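PDB 1VPK: DNA polymerase III, beta subunit from Thermotoga maritima, which probably tethers DNA polymerases and other proteins to DNA by encircling it as a ring-shaped head-to-tail homodimer, which makes synthesis processive. Local coordinates for residues 26-34 and 208-219; 127-135 and 233-244. One frame throughout, in Å; residues are numbered along the deposited sequence.

Contact 1 (26-34 and 208-219); sequences ITIASKALA and KSMKEVQNVLDN
I28 overlaps the side chain of N219, the two running past each other in opposite directions, with I28 CG1 3.5 Å from N219 CB. On another side of the same isoleucine, CG2 meets V216 CG2 nearly at a right angle. The polar centre is N215, with CG anti to the backbone N (chi1 -173°), an orientation that points the amide at the backbone carbonyl of T27. N215 ND2 gives a straight bond to T27 O (2.8 Å, 179°), the acceptor lying in the amide plane; a longer, more bent bond runs from N215 ND2 to E212 OE1 (3.2 Å), which sits off that plane. T27 O also takes S30 OG and S30 N, so one carbonyl holds three donors. These are helix 19-29 of the N-terminal domain and helix 207-218 of the central domain, meeting across a domain boundary; in this family such helices line the DNA-encircling hole, with the sheets outside them. With an alanine at N215 both amide bonds go, which is likely to leave T27 O with its S30 donors alone and E212 OE1 without its amide partner. E212 bends at chi2, which sets its carboxyl group beside I28 O, E212 OE2 lying 2.6 Å from it, so near for two oxygens that the acid is probably protonated. At the far end K208 NZ bonds L33 O (2.7 Å) and makes a salt bridge to D60, while a water joins K31 O to K208 O. The extended chain of K31 lies obliquely over N215, CG 4.0 Å from N215 CG.

Contact 2 (127-135 and 233-244); sequences FPEITPAES and RVSLSTNDVETV
R233 and T131 meet because the arginine chain leaves its strand with CG beside the backbone N (chi1 -60°) and then bends at chi2 and chi3, while T131 holds OG1 between its own N and carbonyl carbon. NH2 of R233 thus reaches T131 OG1 at 2.9 Å, nearly in the guanidinium plane, though the bond is bent (146°). T131 O lies over a face of the group, 3.1 Å from R233 CZ, too badly angled to take a bond from it. At the guanidinium edge a water accepts from NH1 of R233 and from T131 N, tying backbone to side chain. V244 CG2 rests against the guanidinium plane, and CG1 of V244 touches I130 CG2 at 3.8 Å. Two residues along the strand from R233, S235 OG receives A133 N in an almost linear bond (2.8 Å, 177°), with P132 CB 3.6 Å from S235 OG. D230, in the turn before strand 233-237, bonds R233 N and also E134 N, the latter holding the connector a second time. An irregular connector between the N-terminal and central domains is laid across the hairpin of strands 233-237 and 241-246, the interdomain crossing of a ring-shaped protein that encircles DNA.

In the fold
Along the chain the segments alternate: 26-34, 127-135, 208-219, 233-244. Contact 1 pairs an N-terminal-domain helix with a central-domain one, while contact 2 sets the stretch leaving the N-terminal domain on a central-domain hairpin. Their centres are about 13 Å apart; the hairpin of strands 233-237 and 241-246, itself half of contact 2, separates the helices from the connector. Alternate residues serve each side: L236, V241 and T243 face the helices, while S235, E242 and V244 meet the connector. The two touch directly, I28 CG2 lying 3.6 Å from V241 CG1. Strand 63-68 pairs with 241-246, making the eight-stranded antiparallel sheet continuous across the domain boundary. Helix contact, shared sheet and covalent connector thus join the two domains in three ways.

Contact 1 (26-34 and 208-219)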
# COMPACT_ATOMS: atom_id res chain seq x y z
N ILE A 26 -16.19 15.49 10.98
CA ILE A 26 -16.07 15.31 9.54
C ILE A 26 -15.81 13.84 9.20
O ILE A 26 -16.45 13.29 8.33
CB ILE A 26 -14.96 16.23 8.96
CG1 ILE A 26 -15.43 17.70 9.02
CG2 ILE A 26 -14.50 15.79 7.57
CD1 ILE A 26 -16.47 18.04 8.08
N THR A 27 -14.84 13.24 9.89
CA THR A 27 -14.47 11.85 9.68
C THR A 27 -15.65 10.93 9.91
O THR A 27 -15.90 10.01 9.12
CB THR A 27 -13.30 11.46 10.64
OG1 THR A 27 -12.18 12.27 10.32
CG2 THR A 27 -12.88 10.04 10.46
N ILE A 28 -16.37 11.18 10.99
CA ILE A 28 -17.51 10.35 11.32
C ILE A 28 -18.61 10.36 10.28
O ILE A 28 -19.20 9.31 9.98
CB ILE A 28 -18.11 10.75 12.68
CG1 ILE A 28 -17.17 10.26 13.74
CG2 ILE A 28 -19.54 10.13 12.88
CD1 ILE A 28 -17.40 10.83 15.13
N ALA A 29 -18.91 11.54 9.76
CA ALA A 29 -19.90 11.72 8.70
C ALA A 29 -19.49 11.25 7.32
O ALA A 29 -20.37 10.99 6.48
CB ALA A 29 -20.33 13.19 8.63
N SER A 30 -18.19 11.10 7.08
CA SER A 30 -17.65 10.98 5.75
C SER A 30 -18.11 9.76 4.97
O SER A 30 -18.20 9.86 3.77
CB SER A 30 -16.11 11.01 5.75
OG SER A 30 -15.62 9.93 6.47
N LYS A 31 -18.43 8.64 5.63
CA LYS A 31 -18.76 7.45 4.88
C LYS A 31 -20.26 7.35 4.52
O LYS A 31 -20.72 6.36 3.94
CB LYS A 31 -18.23 6.19 5.58
CG LYS A 31 -16.69 6.12 5.58
CD LYS A 31 -16.23 4.69 5.65
CE LYS A 31 -14.71 4.46 5.40
NZ LYS A 31 -14.53 2.92 5.26
N ALA A 32 -21.01 8.39 4.83
CA ALA A 32 -22.40 8.53 4.40
C ALA A 32 -22.48 9.40 3.12
O ALA A 32 -23.55 9.56 2.54
CB ALA A 32 -23.22 9.12 5.48
N LEU A 33 -21.37 9.94 2.65
CA LEU A 33 -21.40 10.76 1.41
C LEU A 33 -21.73 9.90 0.19
O LEU A 33 -21.34 8.72 0.14
CB LEU A 33 -20.04 11.42 1.18
CG LEU A 33 -19.54 12.46 2.20
CD1 LEU A 33 -18.07 12.75 2.00
CD2 LEU A 33 -20.29 13.72 2.02
N ALA A 34 -22.44 10.49 -0.80
CA ALA A 34 -22.63 9.85 -2.11
C ALA A 34 -21.38 9.99 -2.98
O ALA A 34 -20.53 10.82 -2.72
CB ALA A 34 -23.80 10.48 -2.83
N LYS A 208 -22.81 -0.45 2.28
CA LYS A 208 -22.47 0.96 2.44
C LYS A 208 -22.94 1.52 3.81
O LYS A 208 -22.19 2.24 4.47
CB LYS A 208 -22.99 1.82 1.27
CG LYS A 208 -22.62 3.30 1.48
CD LYS A 208 -22.02 4.03 0.33
CE LYS A 208 -21.89 5.54 0.66
NZ LYS A 208 -22.43 6.36 -0.40
N SER A 209 -24.13 1.14 4.26
CA SER A 209 -24.64 1.57 5.55
C SER A 209 -23.76 1.03 6.67
O SER A 209 -23.40 1.75 7.59
CB SER A 209 -26.08 1.12 5.75
OG SER A 209 -26.99 1.88 4.99
N MET A 210 -23.37 -0.23 6.55
CA MET A 210 -22.53 -0.92 7.52
C MET A 210 -21.12 -0.40 7.68
O MET A 210 -20.59 -0.41 8.80
CB MET A 210 -22.53 -2.42 7.20
CG MET A 210 -23.88 -3.06 7.50
SD MET A 210 -24.41 -2.91 9.21
CE MET A 210 -23.14 -3.79 10.16
N LYS A 211 -20.53 0.08 6.59
CA LYS A 211 -19.25 0.77 6.62
C LYS A 211 -19.34 2.12 7.36
O LYS A 211 -18.38 2.56 8.03
CB LYS A 211 -18.74 0.94 5.19
CG LYS A 211 -18.30 -0.43 4.59
CD LYS A 211 -17.67 -0.28 3.20
CE LYS A 211 -17.39 -1.64 2.42
NZ LYS A 211 -17.50 -1.38 0.90
N GLU A 212 -20.49 2.76 7.29
CA GLU A 212 -20.69 3.96 8.08
C GLU A 212 -20.86 3.54 9.55
O GLU A 212 -20.33 4.20 10.42
CB GLU A 212 -21.87 4.80 7.56
CG GLU A 212 -22.21 6.00 8.43
CD GLU A 212 -21.06 6.97 8.72
OE1 GLU A 212 -20.00 7.02 8.04
OE2 GLU A 212 -21.25 7.78 9.63
N VAL A 213 -21.56 2.44 9.82
CA VAL A 213 -21.71 1.96 11.20
C VAL A 213 -20.32 1.76 11.82
O VAL A 213 -20.04 2.29 12.92
CB VAL A 213 -22.57 0.66 11.27
CG1 VAL A 213 -22.49 -0.00 12.63
CG2 VAL A 213 -24.02 1.00 10.98
N GLN A 214 -19.45 1.08 11.07
CA GLN A 214 -18.11 0.78 11.50
C GLN A 214 -17.33 2.09 11.74
O GLN A 214 -16.55 2.22 12.69
CB GLN A 214 -17.37 0.01 10.43
CG GLN A 214 -17.50 -1.46 10.44
CD GLN A 214 -16.35 -2.08 9.64
OE1 GLN A 214 -16.19 -1.79 8.44
NE2 GLN A 214 -15.53 -2.87 10.31
N ASN A 215 -17.53 3.04 10.84
CA ASN A 215 -16.85 4.34 10.91
C ASN A 215 -17.23 5.06 12.20
O ASN A 215 -16.40 5.64 12.91
CB ASN A 215 -17.25 5.17 9.69
CG ASN A 215 -16.48 6.44 9.58
OD1 ASN A 215 -15.26 6.44 9.67
ND2 ASN A 215 -17.19 7.54 9.37
N VAL A 216 -18.52 5.03 12.49
CA VAL A 216 -19.06 5.62 13.73
C VAL A 216 -18.40 4.98 14.99
O VAL A 216 -17.82 5.69 15.85
CB VAL A 216 -20.61 5.45 13.78
CG1 VAL A 216 -21.15 5.83 15.14
CG2 VAL A 216 -21.24 6.34 12.77
N LEU A 217 -18.43 3.67 15.02
CA LEU A 217 -17.91 2.89 16.16
C LEU A 217 -16.42 3.09 16.34
O LEU A 217 -15.94 3.19 17.48
CB LEU A 217 -18.24 1.41 15.97
CG LEU A 217 -19.71 1.02 15.88
CD1 LEU A 217 -19.87 -0.42 15.49
CD2 LEU A 217 -20.48 1.31 17.17
N ASP A 218 -15.68 3.13 15.23
CA ASP A 218 -14.24 3.34 15.29
C ASP A 218 -13.92 4.75 15.72
O ASP A 218 -12.80 4.98 16.13
CB ASP A 218 -13.52 3.01 13.97
CG ASP A 218 -13.58 1.48 13.61
OD1 ASP A 218 -13.75 0.62 14.52
OD2 ASP A 218 -13.47 1.15 12.40
N ASN A 219 -14.88 5.68 15.68
CA ASN A 219 -14.62 7.07 16.03
C ASN A 219 -15.43 7.65 17.17
O ASN A 219 -15.50 8.85 17.32
CB ASN A 219 -14.76 7.96 14.78
CG ASN A 219 -13.70 7.70 13.79
OD1 ASN A 219 -12.62 8.22 13.90
ND2 ASN A 219 -13.97 6.85 12.86
O HOH W 1 -20.19 3.89 3.88
O HOH W 2 -15.94 1.98 7.82

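Contact 2 (127-135 and 233-244)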
# COMPACT_ATOMS: atom_id res chain seq x y z
N PHE A 127 -30.34 19.74 -0.34
CA PHE A 127 -29.86 18.82 0.64
C PHE A 127 -30.98 18.54 1.67
O PHE A 127 -31.45 19.44 2.35
CB PHE A 127 -28.61 19.35 1.35
CG PHE A 127 -27.87 18.32 2.07
CD1 PHE A 127 -28.33 17.84 3.31
CD2 PHE A 127 -26.71 17.79 1.55
CE1 PHE A 127 -27.65 16.87 3.99
CE2 PHE A 127 -26.04 16.83 2.23
CZ PHE A 127 -26.51 16.36 3.45
N PRO A 128 -31.38 17.30 1.78
CA PRO A 128 -32.55 16.98 2.61
C PRO A 128 -32.34 17.00 4.13
O PRO A 128 -31.22 16.87 4.62
CB PRO A 128 -32.85 15.58 2.17
CG PRO A 128 -31.49 15.00 1.90
CD PRO A 128 -30.79 16.09 1.19
N GLU A 129 -33.43 17.16 4.88
CA GLU A 129 -33.41 16.99 6.34
C GLU A 129 -33.16 15.53 6.69
O GLU A 129 -33.77 14.63 6.10
CB GLU A 129 -34.75 17.43 6.97
CG GLU A 129 -34.92 18.94 7.08
CD GLU A 129 -33.90 19.59 8.02
OE1 GLU A 129 -33.27 18.85 8.82
OE2 GLU A 129 -33.73 20.83 7.97
N ILE A 130 -32.25 15.27 7.64
CA ILE A 130 -31.97 13.91 8.08
C ILE A 130 -32.72 13.70 9.40
O ILE A 130 -32.47 14.40 10.39
CB ILE A 130 -30.49 13.70 8.24
CG1 ILE A 130 -29.80 13.89 6.86
CG2 ILE A 130 -30.21 12.30 8.86
CD1 ILE A 130 -28.34 13.83 6.97
N THR A 131 -33.65 12.77 9.41
CA THR A 131 -34.43 12.52 10.62
C THR A 131 -34.35 11.07 11.10
O THR A 131 -34.17 10.14 10.29
CB THR A 131 -35.91 12.90 10.47
OG1 THR A 131 -36.56 11.95 9.62
CG2 THR A 131 -36.07 14.32 9.90
N PRO A 132 -34.46 10.88 12.43
CA PRO A 132 -34.24 9.57 12.99
C PRO A 132 -35.40 8.62 12.76
O PRO A 132 -36.48 9.03 12.34
CB PRO A 132 -34.06 9.85 14.50
CG PRO A 132 -34.00 11.33 14.66
CD PRO A 132 -34.72 11.89 13.49
N ALA A 133 -35.16 7.35 13.05
CA ALA A 133 -36.20 6.34 13.02
C ALA A 133 -37.27 6.72 14.05
O ALA A 133 -37.01 7.43 15.01
CB ALA A 133 -35.64 5.03 13.32
N GLU A 134 -38.47 6.20 13.84
CA GLU A 134 -39.59 6.40 14.73
C GLU A 134 -39.45 5.42 15.86
O GLU A 134 -38.47 4.66 15.92
CB GLU A 134 -40.90 6.11 13.99
CG GLU A 134 -41.05 6.88 12.70
CD GLU A 134 -41.66 8.22 12.90
OE1 GLU A 134 -42.90 8.25 12.88
OE2 GLU A 134 -40.93 9.22 13.06
N SER A 135 -40.43 5.43 16.77
CA SER A 135 -40.52 4.45 17.83
C SER A 135 -40.61 3.07 17.24
O SER A 135 -41.25 2.86 16.21
CB SER A 135 -41.76 4.67 18.67
OG SER A 135 -42.89 4.59 17.82
N ARG A 233 -36.54 1.99 9.04
CA ARG A 233 -35.25 2.57 9.27
C ARG A 233 -34.66 2.18 10.60
O ARG A 233 -35.39 1.90 11.55
CB ARG A 233 -35.39 4.10 9.23
CG ARG A 233 -35.92 4.60 7.91
CD ARG A 233 -35.35 5.93 7.61
NE ARG A 233 -35.97 6.95 8.43
CZ ARG A 233 -35.62 8.24 8.39
NH1 ARG A 233 -34.62 8.67 7.60
NH2 ARG A 233 -36.26 9.11 9.17
N VAL A 234 -33.34 2.18 10.65
CA VAL A 234 -32.58 1.91 11.86
C VAL A 234 -31.73 3.18 12.14
O VAL A 234 -30.99 3.65 11.25
CB VAL A 234 -31.65 0.72 11.65
CG1 VAL A 234 -30.74 0.45 12.89
CG2 VAL A 234 -32.46 -0.52 11.32
N SER A 235 -31.86 3.71 13.36
CA SER A 235 -31.01 4.76 13.87
C SER A 235 -29.98 4.11 14.75
O SER A 235 -30.31 3.26 15.57
CB SER A 235 -31.81 5.79 14.69
OG SER A 235 -32.60 6.64 13.86
N LEU A 236 -28.74 4.54 14.58
CA LEU A 236 -27.64 4.24 15.45
C LEU A 236 -27.16 5.59 15.99
O LEU A 236 -26.71 6.44 15.22
CB LEU A 236 -26.53 3.57 14.66
CG LEU A 236 -25.41 2.89 15.45
CD1 LEU A 236 -25.60 1.37 15.36
CD2 LEU A 236 -24.08 3.25 14.87
N SER A 237 -27.28 5.77 17.30
CA SER A 237 -27.08 7.08 17.94
C SER A 237 -25.99 7.00 19.00
O SER A 237 -25.94 6.04 19.81
CB SER A 237 -28.37 7.49 18.68
OG SER A 237 -29.43 7.73 17.77
N THR A 238 -25.13 8.02 19.00
CA THR A 238 -24.29 8.35 20.14
C THR A 238 -24.81 9.69 20.70
O THR A 238 -25.84 10.20 20.28
CB THR A 238 -22.80 8.48 19.75
OG1 THR A 238 -22.58 9.68 19.00
CG2 THR A 238 -22.35 7.28 18.92
N ASN A 239 -24.10 10.20 21.71
CA ASN A 239 -24.32 11.51 22.31
C ASN A 239 -24.54 12.63 21.27
O ASN A 239 -25.54 13.37 21.34
CB ASN A 239 -23.04 11.82 23.12
CG ASN A 239 -23.20 12.93 24.11
OD1 ASN A 239 -24.17 12.98 24.88
ND2 ASN A 239 -22.20 13.82 24.14
N ASP A 240 -23.65 12.68 20.28
CA ASP A 240 -23.45 13.83 19.37
C ASP A 240 -23.78 13.52 17.91
O ASP A 240 -23.77 14.44 17.09
CB ASP A 240 -21.97 14.20 19.34
CG ASP A 240 -21.50 14.92 20.53
OD1 ASP A 240 -22.31 15.39 21.36
OD2 ASP A 240 -20.25 15.01 20.64
N VAL A 241 -24.03 12.25 17.59
CA VAL A 241 -24.12 11.76 16.22
C VAL A 241 -25.34 10.86 16.04
O VAL A 241 -25.47 9.81 16.68
CB VAL A 241 -22.80 11.02 15.76
CG1 VAL A 241 -22.86 10.71 14.25
CG2 VAL A 241 -21.61 11.89 16.01
N GLU A 242 -26.24 11.30 15.16
CA GLU A 242 -27.38 10.47 14.73
C GLU A 242 -27.12 9.93 13.35
O GLU A 242 -26.93 10.70 12.38
CB GLU A 242 -28.66 11.27 14.71
CG GLU A 242 -29.14 11.67 16.09
CD GLU A 242 -29.79 10.52 16.87
OE1 GLU A 242 -30.42 9.60 16.25
OE2 GLU A 242 -29.70 10.55 18.12
N THR A 243 -27.12 8.60 13.25
CA THR A 243 -27.02 7.93 11.97
C THR A 243 -28.31 7.17 11.74
O THR A 243 -28.73 6.43 12.60
CB THR A 243 -25.81 6.98 11.96
OG1 THR A 243 -24.61 7.75 12.16
CG2 THR A 243 -25.69 6.24 10.66
N VAL A 244 -28.91 7.33 10.55
CA VAL A 244 -30.16 6.68 10.21
C VAL A 244 -29.98 6.02 8.87
O VAL A 244 -29.40 6.59 7.94
CB VAL A 244 -31.40 7.62 10.23
CG1 VAL A 244 -31.31 8.70 9.10
CG2 VAL A 244 -32.67 6.83 10.08
O HOH W 3 -34.08 11.30 7.07